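Local coordinates for transcobalamin-1 (Homo sapiens, PDB 4KKI), which binds vitamin B12 (cobalamin) with femtomolar affinity, sequesters it for transport and protects it from the acid of the stomach, at residues 84-87 / 93-96; 100-105 / 111-116; 249-252 / 257-260. All blocks are in the same frame, centred on the assembly; numbering follows the deposited sequence.

Interaction 1: 84-87 / 93-96; sequences KSRL and GELA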
ATOM      1  N   LYS A  84     -17.305  11.513 -11.955  1.00 71.38           N
ATOM      2  CA  LYS A  84     -18.429  11.829 -12.827  1.00 83.66           C
ATOM      3  C   LYS A  84     -19.146  10.605 -13.396  1.00 86.88           C
ATOM      4  O   LYS A  84     -20.237  10.733 -13.952  1.00 91.91           O
ATOM      5  CB  LYS A  84     -17.983  12.744 -13.973  1.00 93.88           C
ATOM      6  CG  LYS A  84     -17.385  12.010 -15.165  1.00103.14           C
ATOM      7  CD  LYS A  84     -17.024  12.975 -16.285  1.00109.55           C
ATOM      8  CE  LYS A  84     -16.649  12.235 -17.559  1.00111.61           C
ATOM      9  NZ  LYS A  84     -17.788  11.443 -18.101  1.00111.20           N
ATOM     10  N   SER A  85     -18.552   9.424 -13.262  1.00 85.43           N
ATOM     11  CA  SER A  85     -19.136   8.247 -13.903  1.00 83.36           C
ATOM     12  C   SER A  85     -18.775   6.896 -13.287  1.00 77.22           C
ATOM     13  O   SER A  85     -19.032   5.856 -13.893  1.00 80.22           O
ATOM     14  CB  SER A  85     -18.788   8.238 -15.394  1.00 84.72           C
ATOM     15  OG  SER A  85     -17.384   8.209 -15.587  1.00 77.85           O
ATOM     16  N   ARG A  86     -18.193   6.896 -12.092  1.00 75.63           N
ATOM     17  CA  ARG A  86     -17.811   5.637 -11.453  1.00 74.44           C
ATOM     18  C   ARG A  86     -17.637   5.785  -9.946  1.00 65.02           C
ATOM     19  O   ARG A  86     -17.064   4.910  -9.293  1.00 69.77           O
ATOM     20  CB  ARG A  86     -16.519   5.096 -12.070  1.00 81.84           C
ATOM     21  CG  ARG A  86     -16.445   3.578 -12.117  1.00 95.20           C
ATOM     22  CD  ARG A  86     -15.022   3.096 -12.342  1.00100.10           C
ATOM     23  NE  ARG A  86     -14.214   3.185 -11.128  1.00103.04           N
ATOM     24  CZ  ARG A  86     -14.058   2.191 -10.261  1.00105.13           C
ATOM     25  NH1 ARG A  86     -14.655   1.026 -10.473  1.00103.73           N
ATOM     26  NH2 ARG A  86     -13.306   2.358  -9.181  1.00101.10           N
ATOM     27  N   LEU A  87     -18.134   6.890  -9.402  1.00 59.05           N
ATOM     28  CA  LEU A  87     -17.939   7.225  -7.994  1.00 62.06           C
ATOM     29  C   LEU A  87     -18.492   6.155  -7.056  1.00 67.62           C
ATOM     30  O   LEU A  87     -17.949   5.923  -5.976  1.00 67.83           O
ATOM     31  CB  LEU A  87     -18.575   8.582  -7.682  1.00 58.67           C
ATOM     32  CG  LEU A  87     -18.360   9.151  -6.278  1.00 63.93           C
ATOM     33  CD1 LEU A  87     -16.879   9.189  -5.928  1.00 52.58           C
ATOM     34  CD2 LEU A  87     -18.976  10.540  -6.167  1.00 62.35           C
ATOM     35  N   GLY A  93     -10.874   3.121   0.256  1.00 38.98           N
ATOM     36  CA  GLY A  93      -9.450   3.409   0.256  1.00 40.62           C
ATOM     37  C   GLY A  93      -9.005   4.249  -0.928  1.00 41.72           C
ATOM     38  O   GLY A  93      -8.127   5.101  -0.796  1.00 43.15           O
ATOM     39  N   GLU A  94      -9.607   4.006  -2.089  1.00 40.36           N
ATOM     40  CA  GLU A  94      -9.278   4.765  -3.292  1.00 44.68           C
ATOM     41  C   GLU A  94      -9.703   6.218  -3.146  1.00 36.48           C
ATOM     42  O   GLU A  94      -8.982   7.129  -3.548  1.00 41.50           O
ATOM     43  CB  GLU A  94      -9.948   4.151  -4.524  1.00 51.16           C
ATOM     44  CG  GLU A  94      -9.295   2.875  -5.025  1.00 59.71           C
ATOM     45  CD  GLU A  94     -10.054   2.250  -6.180  1.00 60.59           C
ATOM     46  OE1 GLU A  94     -11.253   2.564  -6.349  1.00 53.61           O
ATOM     47  OE2 GLU A  94      -9.452   1.447  -6.920  1.00 66.87           O
ATOM     48  N   LEU A  95     -10.880   6.424  -2.567  1.00 34.24           N
ATOM     49  CA  LEU A  95     -11.390   7.765  -2.329  1.00 34.69           C
ATOM     50  C   LEU A  95     -10.562   8.468  -1.259  1.00 38.80           C
ATOM     51  O   LEU A  95     -10.316   9.674  -1.342  1.00 39.75           O
ATOM     52  CB  LEU A  95     -12.863   7.715  -1.915  1.00 38.97           C
ATOM     53  CG  LEU A  95     -13.514   9.066  -1.622  1.00 48.67           C
ATOM     54  CD1 LEU A  95     -13.336  10.000  -2.808  1.00 51.25           C
ATOM     55  CD2 LEU A  95     -14.988   8.899  -1.285  1.00 55.56           C
ATOM     56  N   ALA A  96     -10.135   7.706  -0.254  1.00 39.16           N
ATOM     57  CA  ALA A  96      -9.280   8.237   0.802  1.00 43.21           C
ATOM     58  C   ALA A  96      -7.985   8.802   0.221  1.00 39.65           C
ATOM     59  O   ALA A  96      -7.573   9.904   0.572  1.00 39.06           O
ATOM     60  CB  ALA A  96      -8.980   7.163   1.839  1.00 36.58           C
TER
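Arg-86 reaches across to Glu-94 where two successive helices of the alpha6-alpha6 barrel, 69-85 and 92-102, are joined by a short connection. The link is a single salt bridge, and it is easiest to trace along the arginine. From CB the chain runs out through an almost straight CG step to CD, then bends there (chi3 77°), and this bend turns the guanidinium toward the start of helix 92-102. NE, the first nitrogen, is spoken for: it bonds to Asn-82 OD1, one helical turn back, which ties the guanidinium back to helix 69-85. NH2, at the far end, meets Glu-94 OE1 at 3.5 Å, and the oxygen lies at the edge of the guanidinium and in its plane. The two side chains cross at about a right angle, with the carboxylate turned 73° from the guanidinium. Glu-94 OE2 stays 4.6 Å from Arg-86 NH2, so this is a single-point bridge and not a two-pronged one; its length suggests a modest, mainly electrostatic attraction.

The glutamate is held from its own side as well. Its OE1 also accepts a hydrogen bond from the backbone N of Ser-91, at the N-terminal end of helix 92-102. Leu-87 and Leu-95, the residues that follow the charged pair in each segment, both pack on Lys-121 of helix 118-135. Gly-93 and Glu-94 border the cyanocobalamin pocket, so the bridge sits beside the ligand. Next to Glu-94, Gly-93 N donates a hydrogen bond to OE1 of Gln-146, a cobalamin-binding residue.

Interaction 2: 100-105 / 111-116; sequences LALGVC and NLIYDY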
ATOM      1  N   LEU A 100      -6.562  12.650   0.162  1.00 41.94           N
ATOM      2  CA  LEU A 100      -5.228  12.934   0.681  1.00 44.55           C
ATOM      3  C   LEU A 100      -4.375  13.639  -0.366  1.00 47.36           C
ATOM      4  O   LEU A 100      -3.728  14.642  -0.073  1.00 52.84           O
ATOM      5  CB  LEU A 100      -4.534  11.655   1.152  1.00 31.69           C
ATOM      6  CG  LEU A 100      -5.145  10.937   2.358  1.00 44.15           C
ATOM      7  CD1 LEU A 100      -4.426   9.618   2.605  1.00 42.21           C
ATOM      8  CD2 LEU A 100      -5.108  11.817   3.601  1.00 40.00           C
ATOM      9  N   ALA A 101      -4.385  13.111  -1.586  1.00 39.82           N
ATOM     10  CA  ALA A 101      -3.621  13.698  -2.682  1.00 44.25           C
ATOM     11  C   ALA A 101      -4.076  15.121  -3.014  1.00 48.56           C
ATOM     12  O   ALA A 101      -3.257  15.980  -3.330  1.00 52.41           O
ATOM     13  CB  ALA A 101      -3.702  12.815  -3.918  1.00 34.39           C
ATOM     14  N   LEU A 102      -5.380  15.366  -2.938  1.00 46.49           N
ATOM     15  CA  LEU A 102      -5.923  16.677  -3.277  1.00 47.70           C
ATOM     16  C   LEU A 102      -5.705  17.701  -2.166  1.00 41.48           C
ATOM     17  O   LEU A 102      -5.774  18.906  -2.404  1.00 50.13           O
ATOM     18  CB  LEU A 102      -7.418  16.581  -3.606  1.00 47.78           C
ATOM     19  CG  LEU A 102      -7.810  15.965  -4.951  1.00 50.95           C
ATOM     20  CD1 LEU A 102      -9.316  15.754  -5.026  1.00 40.56           C
ATOM     21  CD2 LEU A 102      -7.333  16.838  -6.106  1.00 45.94           C
ATOM     22  N   GLY A 103      -5.439  17.223  -0.957  1.00 43.39           N
ATOM     23  CA  GLY A 103      -5.356  18.109   0.188  1.00 50.24           C
ATOM     24  C   GLY A 103      -4.073  18.039   0.991  1.00 58.61           C
ATOM     25  O   GLY A 103      -4.085  18.328   2.188  1.00 68.86           O
ATOM     26  N   VAL A 104      -2.973  17.657   0.344  1.00 54.53           N
ATOM     27  CA  VAL A 104      -1.664  17.634   0.999  1.00 57.72           C
ATOM     28  C   VAL A 104      -1.362  19.026   1.538  1.00 63.35           C
ATOM     29  O   VAL A 104      -0.851  19.189   2.648  1.00 65.05           O
ATOM     30  CB  VAL A 104      -0.542  17.218   0.025  1.00 53.97           C
ATOM     31  CG1 VAL A 104       0.805  17.205   0.733  1.00 48.56           C
ATOM     32  CG2 VAL A 104      -0.834  15.861  -0.578  1.00 57.21           C
ATOM     33  N   CYS A 105      -1.702  20.026   0.734  1.00 57.06           N
ATOM     34  CA  CYS A 105      -1.585  21.423   1.121  1.00 62.87           C
ATOM     35  C   CYS A 105      -2.675  22.229   0.420  1.00 65.71           C
ATOM     36  O   CYS A 105      -3.298  21.748  -0.528  1.00 66.75           O
ATOM     37  CB  CYS A 105      -0.200  21.957   0.758  1.00 61.49           C
ATOM     38  SG  CYS A 105       0.375  21.462  -0.883  1.00 82.53           S
ATOM     39  N   ASN A 111     -10.130  22.399  -3.672  1.00 56.37           N
ATOM     40  CA  ASN A 111     -11.552  22.710  -3.755  1.00 59.81           C
ATOM     41  C   ASN A 111     -12.390  21.541  -4.263  1.00 63.72           C
ATOM     42  O   ASN A 111     -13.574  21.439  -3.944  1.00 69.77           O
ATOM     43  CB  ASN A 111     -11.787  23.938  -4.640  1.00 67.45           C
ATOM     44  CG  ASN A 111     -11.604  25.243  -3.888  1.00 75.02           C
ATOM     45  OD1 ASN A 111     -10.484  25.718  -3.709  1.00 78.69           O
ATOM     46  ND2 ASN A 111     -12.711  25.832  -3.450  1.00 84.77           N
ATOM     47  N   LEU A 112     -11.772  20.662  -5.048  1.00 53.97           N
ATOM     48  CA  LEU A 112     -12.465  19.505  -5.608  1.00 49.76           C
ATOM     49  C   LEU A 112     -13.006  18.601  -4.507  1.00 53.80           C
ATOM     50  O   LEU A 112     -14.020  17.929  -4.684  1.00 55.70           O
ATOM     51  CB  LEU A 112     -11.545  18.704  -6.535  1.00 57.05           C
ATOM     52  CG  LEU A 112     -11.378  19.154  -7.990  1.00 70.39           C
ATOM     53  CD1 LEU A 112     -10.672  20.499  -8.089  1.00 76.92           C
ATOM     54  CD2 LEU A 112     -10.631  18.095  -8.789  1.00 64.31           C
ATOM     55  N   ILE A 113     -12.317  18.590  -3.371  1.00 51.34           N
ATOM     56  CA  ILE A 113     -12.751  17.808  -2.223  1.00 54.50           C
ATOM     57  C   ILE A 113     -14.100  18.300  -1.723  1.00 52.94           C
ATOM     58  O   ILE A 113     -15.001  17.508  -1.447  1.00 64.95           O
ATOM     59  CB  ILE A 113     -11.744  17.902  -1.068  1.00 52.37           C
ATOM     60  CG1 ILE A 113     -10.364  17.421  -1.524  1.00 51.60           C
ATOM     61  CG2 ILE A 113     -12.236  17.101   0.128  1.00 49.97           C
ATOM     62  CD1 ILE A 113      -9.278  17.594  -0.482  1.00 36.73           C
ATOM     63  N   TYR A 114     -14.237  19.615  -1.619  1.00 56.18           N
ATOM     64  CA  TYR A 114     -15.443  20.204  -1.053  1.00 58.35           C
ATOM     65  C   TYR A 114     -16.506  20.479  -2.111  1.00 49.03           C
ATOM     66  O   TYR A 114     -17.696  20.539  -1.801  1.00 65.59           O
ATOM     67  CB  TYR A 114     -15.090  21.471  -0.272  1.00 58.24           C
ATOM     68  CG  TYR A 114     -13.993  21.236   0.741  1.00 62.61           C
ATOM     69  CD1 TYR A 114     -14.257  20.581   1.938  1.00 66.21           C
ATOM     70  CD2 TYR A 114     -12.690  21.649   0.495  1.00 58.40           C
ATOM     71  CE1 TYR A 114     -13.259  20.354   2.866  1.00 61.87           C
ATOM     72  CE2 TYR A 114     -11.684  21.427   1.417  1.00 63.83           C
ATOM     73  CZ  TYR A 114     -11.975  20.780   2.600  1.00 65.54           C
ATOM     74  OH  TYR A 114     -10.978  20.556   3.522  1.00 70.00           O
ATOM     75  N   ASP A 115     -16.080  20.633  -3.360  1.00 47.34           N
ATOM     76  CA  ASP A 115     -17.017  20.848  -4.459  1.00 62.58           C
ATOM     77  C   ASP A 115     -17.708  19.549  -4.863  1.00 60.92           C
ATOM     78  O   ASP A 115     -18.820  19.568  -5.390  1.00 59.21           O
ATOM     79  CB  ASP A 115     -16.311  21.474  -5.666  1.00 74.39           C
ATOM     80  CG  ASP A 115     -15.894  22.912  -5.418  1.00 83.42           C
ATOM     81  OD1 ASP A 115     -16.514  23.574  -4.556  1.00 87.26           O
ATOM     82  OD2 ASP A 115     -14.949  23.384  -6.086  1.00 87.55           O
ATOM     83  N   TYR A 116     -17.048  18.423  -4.609  1.00 57.21           N
ATOM     84  CA  TYR A 116     -17.609  17.117  -4.941  1.00 58.60           C
ATOM     85  C   TYR A 116     -18.114  16.396  -3.696  1.00 55.77           C
ATOM     86  O   TYR A 116     -18.667  15.298  -3.789  1.00 60.06           O
ATOM     87  CB  TYR A 116     -16.567  16.247  -5.649  1.00 60.36           C
ATOM     88  CG  TYR A 116     -16.132  16.761  -7.004  1.00 71.61           C
ATOM     89  CD1 TYR A 116     -17.005  17.481  -7.811  1.00 71.07           C
ATOM     90  CD2 TYR A 116     -14.847  16.525  -7.476  1.00 73.36           C
ATOM     91  CE1 TYR A 116     -16.609  17.951  -9.051  1.00 72.54           C
ATOM     92  CE2 TYR A 116     -14.442  16.991  -8.713  1.00 79.50           C
ATOM     93  CZ  TYR A 116     -15.326  17.703  -9.496  1.00 83.22           C
ATOM     94  OH  TYR A 116     -14.924  18.167 -10.728  1.00 91.47           O
TER
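Leu-102 packs against both Leu-112 and Ile-113, where the end of helix 92-102 meets the short helix 111-115 that follows it in the all-helical barrel domain. The tightest touch is Leu-102 CB against Ile-113 CG1, at 3.7 Å. The two side chains slide past each other in opposite directions, so Leu-102 CD1 also lies beside Ile-113 CG1, at 4.0 Å. That same methyl group reaches CB of Leu-112, again at 4.0 Å, and here the leucines cross at about a right angle.

Ile-113 keeps its long branch opposite its own carbonyl carbon (chi1 -58°) and extends it fully (chi2 175°). CD1 is thereby carried over the helix terminus, 3.9 Å from Gly-103 N. Gly-103 is the first residue to leave helical geometry, while its N still bonds to Leu-100 O at 3.2 Å in a last tight turn. The fit against the glycine is close: a beta-carbon at this position would stand just 3.2 Å from Ile-113 CD1.

Further out, Leu-102 rests on Ile-76 and Ile-79 of helix 69-85 and on Leu-118 of helix 118-135, and Ile-113 leans on Ile-119 of the latter. Helices 69-85 and 118-135 thus cover the apolar patch formed by 92-102 and 111-115. Two residues beyond the glycine, Cys-105 is joined by a disulfide to Cys-308, so the chain after the helix is covalently tied to a distant part of the sequence.

Everything that meets across the two segments is aliphatic except the backbone nitrogen under Ile-113 CD1. The hold between them therefore comes from shape and the exclusion of water, with no directional bond to set the angle of one helix against the other.

Interaction 3: 249-252 / 257-260; sequences QALF and YYNE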
ATOM      1  N   GLN A 249       7.431   5.371   8.245  1.00 35.08           N
ATOM      2  CA  GLN A 249       6.494   6.440   8.587  1.00 37.12           C
ATOM      3  C   GLN A 249       5.844   6.175   9.937  1.00 37.43           C
ATOM      4  O   GLN A 249       5.792   7.055  10.798  1.00 39.66           O
ATOM      5  CB  GLN A 249       5.393   6.577   7.533  1.00 32.78           C
ATOM      6  CG  GLN A 249       5.841   7.132   6.198  1.00 38.39           C
ATOM      7  CD  GLN A 249       4.665   7.489   5.310  1.00 40.99           C
ATOM      8  OE1 GLN A 249       3.659   8.021   5.781  1.00 31.73           O
ATOM      9  NE2 GLN A 249       4.780   7.187   4.022  1.00 32.54           N
ATOM     10  N   ALA A 250       5.344   4.955  10.108  1.00 34.19           N
ATOM     11  CA  ALA A 250       4.691   4.556  11.350  1.00 38.02           C
ATOM     12  C   ALA A 250       5.632   4.690  12.545  1.00 43.41           C
ATOM     13  O   ALA A 250       5.231   5.161  13.608  1.00 38.93           O
ATOM     14  CB  ALA A 250       4.167   3.134  11.237  1.00 37.43           C
ATOM     15  N   LEU A 251       6.885   4.282  12.364  1.00 37.45           N
ATOM     16  CA  LEU A 251       7.876   4.376  13.432  1.00 34.89           C
ATOM     17  C   LEU A 251       8.329   5.819  13.662  1.00 45.89           C
ATOM     18  O   LEU A 251       8.699   6.186  14.779  1.00 41.58           O
ATOM     19  CB  LEU A 251       9.082   3.475  13.141  1.00 33.83           C
ATOM     20  CG  LEU A 251       8.813   1.966  13.100  1.00 44.80           C
ATOM     21  CD1 LEU A 251      10.093   1.202  12.811  1.00 48.45           C
ATOM     22  CD2 LEU A 251       8.183   1.484  14.402  1.00 43.06           C
ATOM     23  N   PHE A 252       8.300   6.626  12.603  1.00 39.53           N
ATOM     24  CA  PHE A 252       8.623   8.049  12.702  1.00 41.18           C
ATOM     25  C   PHE A 252       7.733   8.757  13.719  1.00 41.30           C
ATOM     26  O   PHE A 252       8.202   9.583  14.497  1.00 39.74           O
ATOM     27  CB  PHE A 252       8.461   8.749  11.345  1.00 38.40           C
ATOM     28  CG  PHE A 252       9.616   8.549  10.405  1.00 32.81           C
ATOM     29  CD1 PHE A 252      10.721   7.802  10.782  1.00 29.71           C
ATOM     30  CD2 PHE A 252       9.601   9.125   9.146  1.00 31.85           C
ATOM     31  CE1 PHE A 252      11.782   7.626   9.915  1.00 36.03           C
ATOM     32  CE2 PHE A 252      10.661   8.957   8.275  1.00 38.40           C
ATOM     33  CZ  PHE A 252      11.754   8.204   8.660  1.00 35.14           C
ATOM     34  N   TYR A 257       7.021   4.393  21.763  1.00 57.40           N
ATOM     35  CA  TYR A 257       6.852   2.974  22.035  1.00 57.67           C
ATOM     36  C   TYR A 257       8.074   2.131  21.697  1.00 53.38           C
ATOM     37  O   TYR A 257       7.985   0.906  21.626  1.00 64.26           O
ATOM     38  CB  TYR A 257       5.619   2.451  21.298  1.00 59.93           C
ATOM     39  CG  TYR A 257       4.409   3.345  21.451  1.00 52.39           C
ATOM     40  CD1 TYR A 257       3.599   3.265  22.577  1.00 47.24           C
ATOM     41  CD2 TYR A 257       4.077   4.275  20.472  1.00 61.25           C
ATOM     42  CE1 TYR A 257       2.491   4.079  22.722  1.00 44.85           C
ATOM     43  CE2 TYR A 257       2.973   5.096  20.611  1.00 57.98           C
ATOM     44  CZ  TYR A 257       2.183   4.993  21.736  1.00 55.07           C
ATOM     45  OH  TYR A 257       1.083   5.807  21.878  1.00 60.49           O
ATOM     46  N   TYR A 258       9.215   2.782  21.536  1.00 58.02           N
ATOM     47  CA  TYR A 258      10.450   2.058  21.308  1.00 59.00           C
ATOM     48  C   TYR A 258      11.681   2.893  21.636  1.00 61.79           C
ATOM     49  O   TYR A 258      11.640   4.115  21.605  1.00 58.39           O
ATOM     50  CB  TYR A 258      10.504   1.508  19.881  1.00 52.30           C
ATOM     51  CG  TYR A 258      10.642   2.548  18.802  1.00 50.25           C
ATOM     52  CD1 TYR A 258       9.526   3.105  18.198  1.00 45.06           C
ATOM     53  CD2 TYR A 258      11.887   2.964  18.377  1.00 44.48           C
ATOM     54  CE1 TYR A 258       9.654   4.054  17.209  1.00 38.24           C
ATOM     55  CE2 TYR A 258      12.025   3.907  17.390  1.00 43.27           C
ATOM     56  CZ  TYR A 258      10.905   4.447  16.810  1.00 48.06           C
ATOM     57  OH  TYR A 258      11.054   5.388  15.832  1.00 48.13           O
ATOM     58  N   ASN A 259      12.772   2.213  21.964  1.00 60.29           N
ATOM     59  CA  ASN A 259      14.026   2.870  22.304  1.00 65.63           C
ATOM     60  C   ASN A 259      14.911   2.983  21.073  1.00 57.57           C
ATOM     61  O   ASN A 259      14.581   2.443  20.018  1.00 51.34           O
ATOM     62  CB  ASN A 259      14.757   2.089  23.398  1.00 76.59           C
ATOM     63  CG  ASN A 259      13.824   1.615  24.500  1.00 90.87           C
ATOM     64  OD1 ASN A 259      13.513   2.358  25.430  1.00 96.45           O
ATOM     65  ND2 ASN A 259      13.373   0.368  24.398  1.00 89.36           N
ATOM     66  N   GLU A 260      16.039   3.674  21.211  1.00 65.40           N
ATOM     67  CA  GLU A 260      16.973   3.839  20.103  1.00 66.49           C
ATOM     68  C   GLU A 260      17.582   2.508  19.667  1.00 70.23           C
ATOM     69  O   GLU A 260      17.960   2.338  18.507  1.00 74.63           O
ATOM     70  CB  GLU A 260      18.089   4.822  20.471  1.00 82.62           C
ATOM     71  CG  GLU A 260      18.991   4.356  21.607  1.00 97.93           C
ATOM     72  CD  GLU A 260      20.369   4.990  21.557  1.00106.71           C
ATOM     73  OE1 GLU A 260      21.143   4.817  22.523  1.00107.59           O
ATOM     74  OE2 GLU A 260      20.680   5.657  20.548  1.00111.29           O
TER
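Tyr-258 gives its hydroxyl proton to Leu-251 O, the one hydrogen bond between these segments, with OH to O at 2.7 Å. The oxygen lies at the edge of the ring and in its plane, but the hydroxyl stands above the carbonyl plane, 54° out of it. The phenol OH has a second partner in Glu-24 N, at the start of the modelled chain. Tyr-258 CG sits between its backbone N and carbonyl carbon (chi1 69°), the crowded position, and this torsion directs the ring at Leu-251, with OH and CE1 leading.

Apolar contact comes from the same pair. Leu-251 CD2 packs beside Tyr-258 CE1 at 4.1 Å, and Leu-251 CB lies 3.8 Å from the hydroxyl oxygen. A phenylalanine at Tyr-258 would keep the ring but lose the hydroxyl, and would probably leave Leu-251 O and Glu-24 N without the partner they share.

The contact folds the loop following helix 244-252 back over that helix's last turn. Trp-263, just before helix 265-277, touches both Leu-251 and Tyr-258, while Leu-251 also meets Leu-229 at the end of helix 213-229.

Overall arrangement
All three contacts belong to the N-terminal alpha domain, and each closes a short local connection in its helical barrel. They follow one another along the chain. Interactions 1 and 2 have centres 13 Å apart and share helix 92-102, the first at its start beside the cobalamin pocket and the second at its end, away from it. Interaction 3 comes later, at the end of helix 244-252; its centre is 33 Å from that of interaction 1 and 30 Å from that of interaction 2, and it touches neither. One helix thus runs from a polar, ligand-bordering junction to a buried apolar one, while interaction 3, at another helix end, joins loop and helix through a tyrosine hydroxyl.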